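Side-chain contacts in head completion protein gp6 (Enterobacteria phage HK97, PDB 3JVO), which forms a thirteen-membered ring in the phage head-tail connector, binding the portal protein and the completion protein gp7 and leaving an open channel for DNA ejection: residues D4-D7 with L13-Q16; I9-F14 with E27-Y32; D38-W43 with L64-D69; A57-A62 with F93-W98. All blocks are in the same frame, centred on the assembly; numbering follows the deposited sequence.

Contact 1: D4-D7 with L13-Q16; sequences DVLD and LFKQ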
loop_
_atom_site.group_PDB
_atom_site.type_symbol
_atom_site.label_atom_id
_atom_site.label_comp_id
_atom_site.label_asym_id
_atom_site.label_seq_id
_atom_site.Cartn_x
_atom_site.Cartn_y
_atom_site.Cartn_z
ATOM N N ASP G 4 -45.825 -8.937 -23.754
ATOM C CA ASP G 4 -44.703 -8.772 -24.658
ATOM C C ASP G 4 -43.914 -7.520 -24.243
ATOM O O ASP G 4 -44.468 -6.412 -24.231
ATOM C CB ASP G 4 -45.217 -8.634 -26.088
ATOM C CG ASP G 4 -44.105 -8.365 -27.090
ATOM O OD1 ASP G 4 -42.938 -8.160 -26.680
ATOM O OD2 ASP G 4 -44.399 -8.349 -28.300
ATOM N N VAL G 5 -42.630 -7.688 -23.914
ATOM C CA VAL G 5 -41.802 -6.558 -23.446
ATOM C C VAL G 5 -41.828 -5.358 -24.411
ATOM O O VAL G 5 -41.852 -4.224 -23.971
ATOM C CB VAL G 5 -40.337 -6.976 -23.099
ATOM C CG1 VAL G 5 -39.600 -7.466 -24.303
ATOM C CG2 VAL G 5 -39.583 -5.805 -22.431
ATOM N N LEU G 6 -41.871 -5.618 -25.717
ATOM C CA LEU G 6 -41.902 -4.542 -26.709
ATOM C C LEU G 6 -43.210 -3.723 -26.723
ATOM O O LEU G 6 -43.246 -2.659 -27.319
ATOM C CB LEU G 6 -41.542 -5.062 -28.109
ATOM C CG LEU G 6 -40.117 -5.645 -28.233
ATOM C CD1 LEU G 6 -39.844 -6.143 -29.652
ATOM C CD2 LEU G 6 -39.075 -4.614 -27.826
ATOM N N ASP G 7 -44.263 -4.208 -26.056
ATOM C CA ASP G 7 -45.491 -3.423 -25.876
ATOM C C ASP G 7 -45.376 -2.512 -24.678
ATOM O O ASP G 7 -46.183 -1.599 -24.509
ATOM C CB ASP G 7 -46.695 -4.331 -25.643
ATOM C CG ASP G 7 -47.109 -5.105 -26.880
ATOM O OD1 ASP G 7 -46.818 -4.644 -28.013
ATOM O OD2 ASP G 7 -47.742 -6.180 -26.702
ATOM N N LEU G 13 -36.740 2.475 -28.130
ATOM C CA LEU G 13 -36.304 2.941 -26.816
ATOM C C LEU G 13 -35.179 2.099 -26.218
ATOM O O LEU G 13 -34.232 2.657 -25.668
ATOM C CB LEU G 13 -37.472 3.038 -25.848
ATOM C CG LEU G 13 -38.307 4.323 -25.875
ATOM C CD1 LEU G 13 -39.416 4.195 -24.853
ATOM C CD2 LEU G 13 -37.472 5.539 -25.547
ATOM N N PHE G 14 -35.268 0.774 -26.325
ATOM C CA PHE G 14 -34.160 -0.088 -25.870
ATOM C C PHE G 14 -32.843 0.300 -26.541
ATOM O O PHE G 14 -31.822 0.401 -25.877
ATOM C CB PHE G 14 -34.436 -1.564 -26.130
ATOM C CG PHE G 14 -35.321 -2.186 -25.132
ATOM C CD1 PHE G 14 -34.892 -2.364 -23.809
ATOM C CD2 PHE G 14 -36.608 -2.599 -25.490
ATOM C CE1 PHE G 14 -35.727 -2.934 -22.862
ATOM C CE2 PHE G 14 -37.450 -3.177 -24.542
ATOM C CZ PHE G 14 -37.009 -3.345 -23.221
ATOM N N LYS G 15 -32.886 0.546 -27.847
ATOM C CA LYS G 15 -31.699 0.936 -28.584
ATOM C C LYS G 15 -31.136 2.276 -28.153
ATOM O O LYS G 15 -29.927 2.459 -28.145
ATOM C CB LYS G 15 -31.976 0.965 -30.076
ATOM C CG LYS G 15 -32.172 -0.427 -30.701
ATOM C CD LYS G 15 -32.069 -0.289 -32.220
ATOM C CE LYS G 15 -33.065 -1.152 -32.929
ATOM N NZ LYS G 15 -33.099 -0.921 -34.435
ATOM N N GLN G 16 -32.011 3.217 -27.822
ATOM C CA GLN G 16 -31.571 4.501 -27.284
ATOM C C GLN G 16 -30.936 4.345 -25.894
ATOM O O GLN G 16 -30.001 5.050 -25.570
ATOM C CB GLN G 16 -32.740 5.487 -27.241
ATOM C CG GLN G 16 -33.190 5.931 -28.647
ATOM C CD GLN G 16 -34.418 6.801 -28.618
ATOM O OE1 GLN G 16 -35.031 7.002 -27.575
ATOM N NE2 GLN G 16 -34.781 7.337 -29.764
#

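Contact 2: I9-F14 with E27-Y32; sequences ISLSLF and ELITLY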
loop_
_atom_site.group_PDB
_atom_site.type_symbol
_atom_site.label_atom_id
_atom_site.label_comp_id
_atom_site.label_asym_id
_atom_site.label_seq_id
_atom_site.Cartn_x
_atom_site.Cartn_y
_atom_site.Cartn_z
ATOM N N ILE G 9 -41.930 -1.372 -23.556
ATOM C CA ILE G 9 -40.893 -0.448 -23.999
ATOM C C ILE G 9 -40.541 -0.804 -25.419
ATOM O O ILE G 9 -40.128 -1.929 -25.694
ATOM C CB ILE G 9 -39.604 -0.582 -23.169
ATOM C CG1 ILE G 9 -39.874 -0.317 -21.695
ATOM C CG2 ILE G 9 -38.485 0.359 -23.718
ATOM C CD1 ILE G 9 -38.724 -0.730 -20.782
ATOM N N SER G 10 -40.664 0.155 -26.324
ATOM C CA SER G 10 -40.398 -0.119 -27.740
ATOM C C SER G 10 -38.936 -0.499 -27.989
ATOM O O SER G 10 -38.047 -0.139 -27.228
ATOM C CB SER G 10 -40.753 1.096 -28.580
ATOM O OG SER G 10 -39.800 2.121 -28.335
ATOM N N LEU G 11 -38.703 -1.231 -29.069
ATOM C CA LEU G 11 -37.352 -1.598 -29.485
ATOM C C LEU G 11 -36.487 -0.361 -29.720
ATOM O O LEU G 11 -35.303 -0.343 -29.379
ATOM C CB LEU G 11 -37.409 -2.448 -30.764
ATOM C CG LEU G 11 -36.081 -2.944 -31.330
ATOM C CD1 LEU G 11 -35.356 -3.753 -30.283
ATOM C CD2 LEU G 11 -36.311 -3.799 -32.599
ATOM N N SER G 12 -37.089 0.660 -30.321
ATOM C CA SER G 12 -36.457 1.950 -30.505
ATOM C C SER G 12 -35.935 2.536 -29.188
ATOM O O SER G 12 -34.819 3.030 -29.136
ATOM C CB SER G 12 -37.452 2.921 -31.142
ATOM O OG SER G 12 -36.859 4.197 -31.307
ATOM N N LEU G 13 -36.740 2.475 -28.130
ATOM C CA LEU G 13 -36.304 2.941 -26.816
ATOM C C LEU G 13 -35.179 2.099 -26.218
ATOM O O LEU G 13 -34.232 2.657 -25.668
ATOM C CB LEU G 13 -37.472 3.038 -25.848
ATOM C CG LEU G 13 -38.307 4.323 -25.875
ATOM C CD1 LEU G 13 -39.416 4.195 -24.853
ATOM C CD2 LEU G 13 -37.472 5.539 -25.547
ATOM N N PHE G 14 -35.268 0.774 -26.325
ATOM C CA PHE G 14 -34.160 -0.088 -25.870
ATOM C C PHE G 14 -32.843 0.300 -26.541
ATOM O O PHE G 14 -31.822 0.401 -25.877
ATOM C CB PHE G 14 -34.436 -1.564 -26.130
ATOM C CG PHE G 14 -35.321 -2.186 -25.132
ATOM C CD1 PHE G 14 -34.892 -2.364 -23.809
ATOM C CD2 PHE G 14 -36.608 -2.599 -25.490
ATOM C CE1 PHE G 14 -35.727 -2.934 -22.862
ATOM C CE2 PHE G 14 -37.450 -3.177 -24.542
ATOM C CZ PHE G 14 -37.009 -3.345 -23.221
ATOM N N GLU G 27 -32.704 -8.864 -33.411
ATOM C CA GLU G 27 -33.025 -10.146 -32.783
ATOM C C GLU G 27 -32.258 -10.380 -31.464
ATOM O O GLU G 27 -32.841 -10.754 -30.456
ATOM C CB GLU G 27 -32.792 -11.278 -33.777
ATOM C CG GLU G 27 -33.125 -12.654 -33.253
ATOM C CD GLU G 27 -33.072 -13.763 -34.313
ATOM O OE1 GLU G 27 -32.241 -13.702 -35.270
ATOM O OE2 GLU G 27 -33.877 -14.724 -34.164
ATOM N N LEU G 28 -30.956 -10.127 -31.466
ATOM C CA LEU G 28 -30.185 -10.192 -30.223
ATOM C C LEU G 28 -30.698 -9.211 -29.160
ATOM O O LEU G 28 -30.966 -9.595 -28.002
ATOM C CB LEU G 28 -28.701 -9.945 -30.504
ATOM C CG LEU G 28 -27.801 -10.125 -29.273
ATOM C CD1 LEU G 28 -27.683 -11.572 -28.863
ATOM C CD2 LEU G 28 -26.432 -9.547 -29.607
ATOM N N ILE G 29 -30.846 -7.949 -29.557
ATOM C CA ILE G 29 -31.364 -6.902 -28.655
ATOM C C ILE G 29 -32.734 -7.276 -28.068
ATOM O O ILE G 29 -32.976 -7.133 -26.851
ATOM C CB ILE G 29 -31.397 -5.520 -29.360
ATOM C CG1 ILE G 29 -29.953 -5.023 -29.558
ATOM C CG2 ILE G 29 -32.252 -4.531 -28.560
ATOM C CD1 ILE G 29 -29.835 -3.838 -30.510
ATOM N N THR G 30 -33.613 -7.779 -28.935
ATOM C CA THR G 30 -34.926 -8.286 -28.511
ATOM C C THR G 30 -34.811 -9.399 -27.467
ATOM O O THR G 30 -35.597 -9.426 -26.496
ATOM C CB THR G 30 -35.789 -8.738 -29.718
ATOM O OG1 THR G 30 -35.995 -7.612 -30.589
ATOM C CG2 THR G 30 -37.152 -9.287 -29.269
ATOM N N LEU G 31 -33.829 -10.292 -27.639
ATOM C CA LEU G 31 -33.609 -11.377 -26.681
ATOM C C LEU G 31 -33.179 -10.827 -25.307
ATOM O O LEU G 31 -33.663 -11.281 -24.254
ATOM C CB LEU G 31 -32.593 -12.391 -27.237
ATOM C CG LEU G 31 -32.282 -13.646 -26.412
ATOM C CD1 LEU G 31 -31.455 -14.720 -27.183
ATOM C CD2 LEU G 31 -31.547 -13.271 -25.078
ATOM N N TYR G 32 -32.298 -9.833 -25.313
ATOM C CA TYR G 32 -31.864 -9.201 -24.072
ATOM C C TYR G 32 -33.043 -8.510 -23.371
ATOM O O TYR G 32 -33.177 -8.577 -22.153
ATOM C CB TYR G 32 -30.784 -8.146 -24.331
ATOM C CG TYR G 32 -29.427 -8.651 -24.820
ATOM C CD1 TYR G 32 -28.955 -9.915 -24.489
ATOM C CD2 TYR G 32 -28.618 -7.831 -25.612
ATOM C CE1 TYR G 32 -27.692 -10.366 -24.940
ATOM C CE2 TYR G 32 -27.364 -8.267 -26.078
ATOM C CZ TYR G 32 -26.902 -9.515 -25.733
ATOM O OH TYR G 32 -25.653 -9.925 -26.193
#

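Contact 3: D38-W43 with L64-D69; sequences DYCMRW and LLVFAD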
loop_
_atom_site.group_PDB
_atom_site.type_symbol
_atom_site.label_atom_id
_atom_site.label_comp_id
_atom_site.label_asym_id
_atom_site.label_seq_id
_atom_site.Cartn_x
_atom_site.Cartn_y
_atom_site.Cartn_z
ATOM N N ASP G 38 -38.438 -10.603 -18.337
ATOM C CA ASP G 38 -38.727 -11.867 -17.656
ATOM C C ASP G 38 -38.135 -11.848 -16.235
ATOM O O ASP G 38 -38.806 -12.161 -15.249
ATOM C CB ASP G 38 -38.175 -13.039 -18.479
ATOM C CG ASP G 38 -38.398 -14.396 -17.808
ATOM O OD1 ASP G 38 -39.492 -14.615 -17.256
ATOM O OD2 ASP G 38 -37.492 -15.253 -17.842
ATOM N N TYR G 39 -36.881 -11.432 -16.132
ATOM C CA TYR G 39 -36.195 -11.369 -14.842
ATOM C C TYR G 39 -36.897 -10.399 -13.886
ATOM O O TYR G 39 -37.214 -10.766 -12.749
ATOM C CB TYR G 39 -34.721 -10.986 -15.038
ATOM C CG TYR G 39 -33.977 -10.769 -13.743
ATOM C CD1 TYR G 39 -33.449 -11.843 -13.035
ATOM C CD2 TYR G 39 -33.821 -9.485 -13.220
ATOM C CE1 TYR G 39 -32.794 -11.645 -11.834
ATOM C CE2 TYR G 39 -33.169 -9.276 -12.032
ATOM C CZ TYR G 39 -32.663 -10.353 -11.343
ATOM O OH TYR G 39 -32.011 -10.131 -10.163
ATOM N N CYS G 40 -37.152 -9.169 -14.344
ATOM C CA CYS G 40 -37.773 -8.181 -13.468
ATOM C C CYS G 40 -39.194 -8.567 -13.038
ATOM O O CYS G 40 -39.554 -8.357 -11.883
ATOM C CB CYS G 40 -37.741 -6.777 -14.073
ATOM S SG CYS G 40 -36.062 -6.110 -14.251
HETATM N N MSE G 41 -39.979 -9.130 -13.958
HETATM C CA MSE G 41 -41.309 -9.677 -13.667
HETATM C C MSE G 41 -41.301 -10.797 -12.614
HETATM O O MSE G 41 -42.102 -10.773 -11.682
HETATM C CB MSE G 41 -41.973 -10.204 -14.941
HETATM C CG MSE G 41 -42.326 -9.140 -15.959
HETATM SE SE MSE G 41 -43.624 -7.833 -15.254
HETATM C CE MSE G 41 -42.463 -6.353 -14.905
ATOM N N ARG G 42 -40.423 -11.782 -12.776
ATOM C CA ARG G 42 -40.330 -12.867 -11.807
ATOM C C ARG G 42 -39.939 -12.320 -10.445
ATOM O O ARG G 42 -40.518 -12.694 -9.433
ATOM C CB ARG G 42 -39.342 -13.941 -12.256
ATOM C CG ARG G 42 -39.830 -14.820 -13.406
ATOM C CD ARG G 42 -40.838 -15.873 -12.971
ATOM N NE ARG G 42 -40.341 -16.716 -11.879
ATOM C CZ ARG G 42 -40.684 -17.993 -11.690
ATOM N NH1 ARG G 42 -41.513 -18.605 -12.534
ATOM N NH2 ARG G 42 -40.185 -18.672 -10.661
ATOM N N TRP G 43 -38.991 -11.387 -10.447
ATOM C CA TRP G 43 -38.473 -10.804 -9.225
ATOM C C TRP G 43 -39.532 -10.021 -8.468
ATOM O O TRP G 43 -39.639 -10.172 -7.263
ATOM C CB TRP G 43 -37.298 -9.902 -9.530
ATOM C CG TRP G 43 -36.457 -9.630 -8.360
ATOM C CD1 TRP G 43 -35.316 -10.300 -8.001
ATOM C CD2 TRP G 43 -36.655 -8.603 -7.370
ATOM N NE1 TRP G 43 -34.782 -9.742 -6.850
ATOM C CE2 TRP G 43 -35.590 -8.707 -6.438
ATOM C CE3 TRP G 43 -37.630 -7.607 -7.173
ATOM C CZ2 TRP G 43 -35.470 -7.843 -5.326
ATOM C CZ3 TRP G 43 -37.513 -6.754 -6.055
ATOM C CH2 TRP G 43 -36.433 -6.874 -5.160
ATOM N N LEU G 64 -34.765 -1.505 -18.164
ATOM C CA LEU G 64 -33.771 -0.803 -18.973
ATOM C C LEU G 64 -32.364 -1.032 -18.430
ATOM O O LEU G 64 -31.430 -1.233 -19.202
ATOM C CB LEU G 64 -34.065 0.689 -19.029
ATOM C CG LEU G 64 -35.207 1.166 -19.930
ATOM C CD1 LEU G 64 -35.351 2.695 -19.755
ATOM C CD2 LEU G 64 -34.978 0.835 -21.418
ATOM N N LEU G 65 -32.211 -1.035 -17.100
ATOM C CA LEU G 65 -30.874 -1.202 -16.513
ATOM C C LEU G 65 -30.368 -2.636 -16.675
ATOM O O LEU G 65 -29.188 -2.886 -16.979
ATOM C CB LEU G 65 -30.880 -0.801 -15.043
ATOM C CG LEU G 65 -31.089 0.690 -14.711
ATOM C CD1 LEU G 65 -31.476 0.813 -13.262
ATOM C CD2 LEU G 65 -29.790 1.447 -14.994
ATOM N N VAL G 66 -31.267 -3.581 -16.475
ATOM C CA VAL G 66 -30.912 -4.992 -16.595
ATOM C C VAL G 66 -30.583 -5.292 -18.069
ATOM O O VAL G 66 -29.623 -5.988 -18.358
ATOM C CB VAL G 66 -32.034 -5.907 -16.012
ATOM C CG1 VAL G 66 -31.733 -7.413 -16.282
ATOM C CG2 VAL G 66 -32.151 -5.665 -14.527
ATOM N N PHE G 67 -31.402 -4.771 -18.979
ATOM C CA PHE G 67 -31.206 -4.946 -20.428
ATOM C C PHE G 67 -29.840 -4.399 -20.866
ATOM O O PHE G 67 -29.079 -5.072 -21.572
ATOM C CB PHE G 67 -32.342 -4.254 -21.215
ATOM C CG PHE G 67 -31.959 -3.890 -22.639
ATOM C CD1 PHE G 67 -32.082 -4.817 -23.667
ATOM C CD2 PHE G 67 -31.428 -2.637 -22.933
ATOM C CE1 PHE G 67 -31.680 -4.482 -24.970
ATOM C CE2 PHE G 67 -31.045 -2.290 -24.240
ATOM C CZ PHE G 67 -31.176 -3.208 -25.251
ATOM N N ALA G 68 -29.529 -3.167 -20.466
ATOM C CA ALA G 68 -28.263 -2.574 -20.887
ATOM C C ALA G 68 -27.082 -3.367 -20.292
ATOM O O ALA G 68 -26.059 -3.521 -20.927
ATOM C CB ALA G 68 -28.202 -1.076 -20.498
ATOM N N ASP G 69 -27.228 -3.895 -19.077
ATOM C CA ASP G 69 -26.144 -4.713 -18.522
ATOM C C ASP G 69 -25.845 -5.938 -19.412
ATOM O O ASP G 69 -24.688 -6.195 -19.739
ATOM C CB ASP G 69 -26.440 -5.135 -17.090
ATOM C CG ASP G 69 -25.306 -5.904 -16.480
ATOM O OD1 ASP G 69 -24.186 -5.338 -16.331
ATOM O OD2 ASP G 69 -25.527 -7.098 -16.172
#

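Contact 4: A57-A62 with F93-W98; sequences AAVKGA and FIHRNW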
loop_
_atom_site.group_PDB
_atom_site.type_symbol
_atom_site.label_atom_id
_atom_site.label_comp_id
_atom_site.label_asym_id
_atom_site.label_seq_id
_atom_site.Cartn_x
_atom_site.Cartn_y
_atom_site.Cartn_z
ATOM N N ALA G 57 -43.684 2.723 -13.994
ATOM C CA ALA G 57 -42.516 3.402 -14.509
ATOM C C ALA G 57 -41.213 2.944 -13.824
ATOM O O ALA G 57 -40.215 2.748 -14.506
ATOM C CB ALA G 57 -42.694 4.917 -14.413
ATOM N N ALA G 58 -41.212 2.758 -12.497
ATOM C CA ALA G 58 -39.964 2.367 -11.818
ATOM C C ALA G 58 -39.497 0.991 -12.318
ATOM O O ALA G 58 -38.286 0.756 -12.474
ATOM C CB ALA G 58 -40.128 2.365 -10.293
ATOM N N VAL G 59 -40.450 0.084 -12.550
ATOM C CA VAL G 59 -40.122 -1.248 -13.067
ATOM C C VAL G 59 -39.592 -1.122 -14.503
ATOM O O VAL G 59 -38.628 -1.782 -14.881
ATOM C CB VAL G 59 -41.333 -2.240 -12.930
ATOM C CG1 VAL G 59 -41.049 -3.600 -13.566
ATOM C CG2 VAL G 59 -41.686 -2.429 -11.453
ATOM N N LYS G 60 -40.176 -0.240 -15.299
ATOM C CA LYS G 60 -39.635 0.002 -16.616
ATOM C C LYS G 60 -38.155 0.463 -16.524
ATOM O O LYS G 60 -37.297 0.005 -17.279
ATOM C CB LYS G 60 -40.522 0.987 -17.366
ATOM C CG LYS G 60 -41.835 0.357 -17.867
ATOM C CD LYS G 60 -42.847 1.384 -18.379
ATOM C CE LYS G 60 -42.294 2.202 -19.547
ATOM N NZ LYS G 60 -43.352 3.082 -20.217
ATOM N N GLY G 61 -37.866 1.334 -15.558
ATOM C CA GLY G 61 -36.509 1.776 -15.280
ATOM C C GLY G 61 -35.567 0.633 -14.965
ATOM O O GLY G 61 -34.446 0.601 -15.485
ATOM N N ALA G 62 -36.005 -0.299 -14.119
ATOM C CA ALA G 62 -35.192 -1.482 -13.828
ATOM C C ALA G 62 -34.929 -2.372 -15.059
ATOM O O ALA G 62 -33.817 -2.856 -15.249
ATOM C CB ALA G 62 -35.797 -2.317 -12.662
ATOM N N PHE G 93 -37.731 -3.030 -5.888
ATOM C CA PHE G 93 -38.121 -3.346 -4.509
ATOM C C PHE G 93 -39.442 -2.679 -4.151
ATOM O O PHE G 93 -40.292 -3.279 -3.505
ATOM C CB PHE G 93 -36.997 -2.922 -3.549
ATOM C CG PHE G 93 -37.337 -3.059 -2.080
ATOM C CD1 PHE G 93 -37.050 -4.237 -1.388
ATOM C CD2 PHE G 93 -37.907 -1.992 -1.376
ATOM C CE1 PHE G 93 -37.353 -4.350 -0.024
ATOM C CE2 PHE G 93 -38.210 -2.101 -0.024
ATOM C CZ PHE G 93 -37.934 -3.280 0.652
ATOM N N ILE G 94 -39.606 -1.439 -4.603
ATOM C CA ILE G 94 -40.797 -0.641 -4.292
ATOM C C ILE G 94 -42.062 -1.121 -5.039
ATOM O O ILE G 94 -43.160 -0.629 -4.788
ATOM C CB ILE G 94 -40.529 0.883 -4.471
ATOM C CG1 ILE G 94 -39.842 1.171 -5.797
ATOM C CG2 ILE G 94 -39.658 1.413 -3.349
ATOM C CD1 ILE G 94 -40.736 1.753 -6.814
ATOM N N HIS G 95 -41.898 -2.099 -5.931
ATOM C CA HIS G 95 -43.033 -2.737 -6.618
ATOM C C HIS G 95 -43.047 -4.260 -6.457
ATOM O O HIS G 95 -43.689 -4.991 -7.224
ATOM C CB HIS G 95 -43.080 -2.327 -8.089
ATOM C CG HIS G 95 -43.606 -0.943 -8.303
ATOM N ND1 HIS G 95 -42.821 0.087 -8.778
ATOM C CD2 HIS G 95 -44.832 -0.414 -8.086
ATOM C CE1 HIS G 95 -43.546 1.188 -8.855
ATOM N NE2 HIS G 95 -44.770 0.911 -8.438
ATOM N N ARG G 96 -42.343 -4.724 -5.432
ATOM C CA ARG G 96 -42.263 -6.142 -5.122
ATOM C C ARG G 96 -43.533 -6.609 -4.406
ATOM O O ARG G 96 -43.989 -5.977 -3.447
ATOM C CB ARG G 96 -41.011 -6.423 -4.277
ATOM C CG ARG G 96 -40.917 -7.821 -3.698
ATOM C CD ARG G 96 -40.429 -8.839 -4.717
ATOM N NE ARG G 96 -40.465 -10.197 -4.172
ATOM C CZ ARG G 96 -39.469 -10.759 -3.489
ATOM N NH1 ARG G 96 -38.337 -10.093 -3.262
ATOM N NH2 ARG G 96 -39.604 -11.997 -3.028
ATOM N N ASN G 97 -44.108 -7.704 -4.898
ATOM C CA ASN G 97 -45.189 -8.385 -4.199
ATOM C C ASN G 97 -44.572 -9.260 -3.106
ATOM O O ASN G 97 -43.795 -10.182 -3.393
ATOM C CB ASN G 97 -46.031 -9.201 -5.187
ATOM C CG ASN G 97 -47.211 -9.906 -4.526
ATOM O OD1 ASN G 97 -48.352 -9.444 -4.610
ATOM N ND2 ASN G 97 -46.942 -11.035 -3.875
ATOM N N TRP G 98 -44.905 -8.942 -1.857
ATOM C CA TRP G 98 -44.367 -9.646 -0.689
ATOM C C TRP G 98 -45.359 -10.677 -0.158
ATOM O O TRP G 98 -46.539 -10.375 0.029
ATOM C CB TRP G 98 -43.991 -8.652 0.419
ATOM C CG TRP G 98 -42.789 -7.798 0.095
ATOM C CD1 TRP G 98 -42.776 -6.448 -0.138
ATOM C CD2 TRP G 98 -41.429 -8.241 -0.025
ATOM N NE1 TRP G 98 -41.489 -6.023 -0.400
ATOM C CE2 TRP G 98 -40.644 -7.101 -0.335
ATOM C CE3 TRP G 98 -40.796 -9.491 0.095
ATOM C CZ2 TRP G 98 -39.254 -7.175 -0.530
ATOM C CZ3 TRP G 98 -39.413 -9.567 -0.096
ATOM C CH2 TRP G 98 -38.658 -8.410 -0.408
#

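Contact 1: D4-D7 with L13-Q16
Val5 and Leu6, on the short helix at the N terminus, meet one flank and the tip of the Phe14 ring, which reaches them from helix 11-17. A short, weakly bonded N-terminal helical turn here packs on the next helix of the mainly helical gp6-like connector fold. The backbones stay well apart, 9.0 Å between Leu6 CA and Phe14 CA, so the phenyl ring has to bridge the gap. From CB the Phe14 side chain leaves its helix toward helix 5-8, with CG beside the backbone N and anti to the carbonyl carbon (chi1 -80°). One flank of the ring then does the work. CD2 passes Leu6 CD2 at 4.0 Å, and CE2, the next carbon out, lies near both that methyl and Val5 CG2. At the tip, CZ meets Val5 CG2 at 3.6 Å, with the methyl at the ring edge and near its plane. Leu6 CD2 comes in obliquely. Elsewhere around Phe14, Ala33 of helix 26-44 and Val63 and Leu64 of helix 57-72 also pack on it, placing it deep among four helices. Asp4 touches nothing on helix 11-17 but fixes the start of its own helix as N-cap: Leu6 N donates to Asp4 OD1 at 2.9 Å, reaching that oxygen from above the carboxylate plane, 53° out of it.

Contact 2: I9-F14 with E27-Y32
Leu11 and Phe14, one turn apart on helix 11-17, face Thr30 and Ile29 on helix 26-44, the backbones coming nearest at Leu11 and Thr30, 7.2 Å between their CA atoms. Leu11 makes its contacts across the gap through one methyl: CG is anti to the backbone N (chi1 -179°), and CD1 extends to Ile29 CG2 at 3.6 Å. The same CD1 lies 3.9 Å from Thr30 OG1, so it sits against two successive residues of the long helix, and the leucine side chain crosses both of theirs at about a right angle. Ile29 answers with its CG2 branch, which also brushes Phe14 CB at 4.4 Å. Phe14 thus offers its base here and not its ring; one face of that ring, offset toward the rim, is covered by Ile9 CG2 from the same segment. Ser10 is the N-cap of helix 11-17, its OG accepting from Leu13 N at 3.1 Å with an N-H...O angle of 157°, which anchors the turn carrying Leu11. Around the pair, Phe67 of helix 57-72 and Phe20 also press on Ile29, while Leu13 packs on Leu28 of a neighbouring subunit. The threonine hydroxyl is bonded to Asp26 O, one turn back in its own helix. With that polar demand met locally, residues 9-14 and 27-32 meet by van der Waals contact only; a salt bridge from Lys15 to Asp26 adds a charged tie between the same two helices.

Contact 3: D38-W43 with L64-D69
Tyr39 and Cys40, neighbours on helix 26-44, both lean on Val66 of helix 57-72, and every touch between the two segments is apolar. Val66 divides its branches between them. CG1, anti to the backbone N (chi1 174°), approaches the tyrosine ring obliquely, 4.2 Å from Tyr39 CD2. CG2, on the other branch, meets the cysteine sulfur, with Cys40 SG and Val66 CG2 3.9 Å apart. The thiol gets there because SG stands anti to its own carbonyl carbon, beside the backbone N, from a CB already directed at the partner helix. Cys40 and Val66 also mark the closest backbone approach, their CA atoms 8.2 Å apart, a spacing bridged by one sulfur and one methyl.

The polar side chains bond elsewhere, both to neighbouring subunits and within the chain. Asp38 OD2 accepts from Ala58 N of one neighbouring subunit, and Asp69 OD2 bonds to Gln77 NE2 of another, while Asp69 OD1 pairs with His73 of its own chain. Within each segment, main-chain bonds keep the helices regular, as from Trp43 N to Tyr39 O at 3.0 Å.

Further apolar cover comes from Met92 of helix 87-93, which packs on Cys40, and from Met91 of a neighbouring subunit, which touches both Tyr39 and Val66. Tyr39 and Val66 therefore serve the chain's own core and the interface beside it, while Cys40 packs within the chain, on Ala62 and Val63 as well. What results is the pairing of the two longest helices, 26-44 and 57-72, at the centre of the helical gp6-like connector fold.

Contact 4: A57-A62 with F93-W98
His95 points its imidazole edge-on at helix 57-72: the Ala58 methyl CB lies in the plane of the ring, at its edge, and not over a face. Val59, the next residue, crosses the histidine obliquely. Its CG2 settles against the root of the side chain, 3.6 Å from His95 CB, so the two aliphatic groups meet the histidine at different points along its length. The ring reaches them with CG anti to the carbonyl carbon (chi1 -76°). Val59 CA and His95 CA are 7.2 Å apart. Ile94 adds a second prong. Its CB starts off alongside the helix, but the end of the chain swings back until CD1 touches Ala58 CB at 3.6 Å. A type I beta turn from Phe93 to Arg96, closed by Arg96 N to Phe93 O at 3.2 Å, carries both residues just beyond helix 87-93. Trp49 packs on both Val59 and His95, and Ile94 O accepts from Arg42 NH2 of a neighbouring subunit. Ile94 and His95 thus share Ala58 CB, in van der Waals packing that seats them on the first turn of helix 57-72, while Asn97 and Arg96 tie the following residues to Cys44 and Trp43.

Overall arrangement
From the N terminus, contact 1 closes the first short loop by turning helix 5-8 onto helix 11-17. Contact 2 opens before that loop is complete and carries the chain on to the start of helix 26-44; the two share Phe14 and have centres about 5 Å apart. Contact 3 follows in series, closing the excursion between helices 26-44 and 57-72 near the chain's centre, and Phe67 connects it to Phe14 and Ile29. Contact 4 crosses contact 3, since residues 57-62 fall between the latter's segments, and brings the C-terminal tail back. It lies across the chain's centre from contact 2, about 20 Å between centres, with helix 57-72 serving contacts 3 and 4.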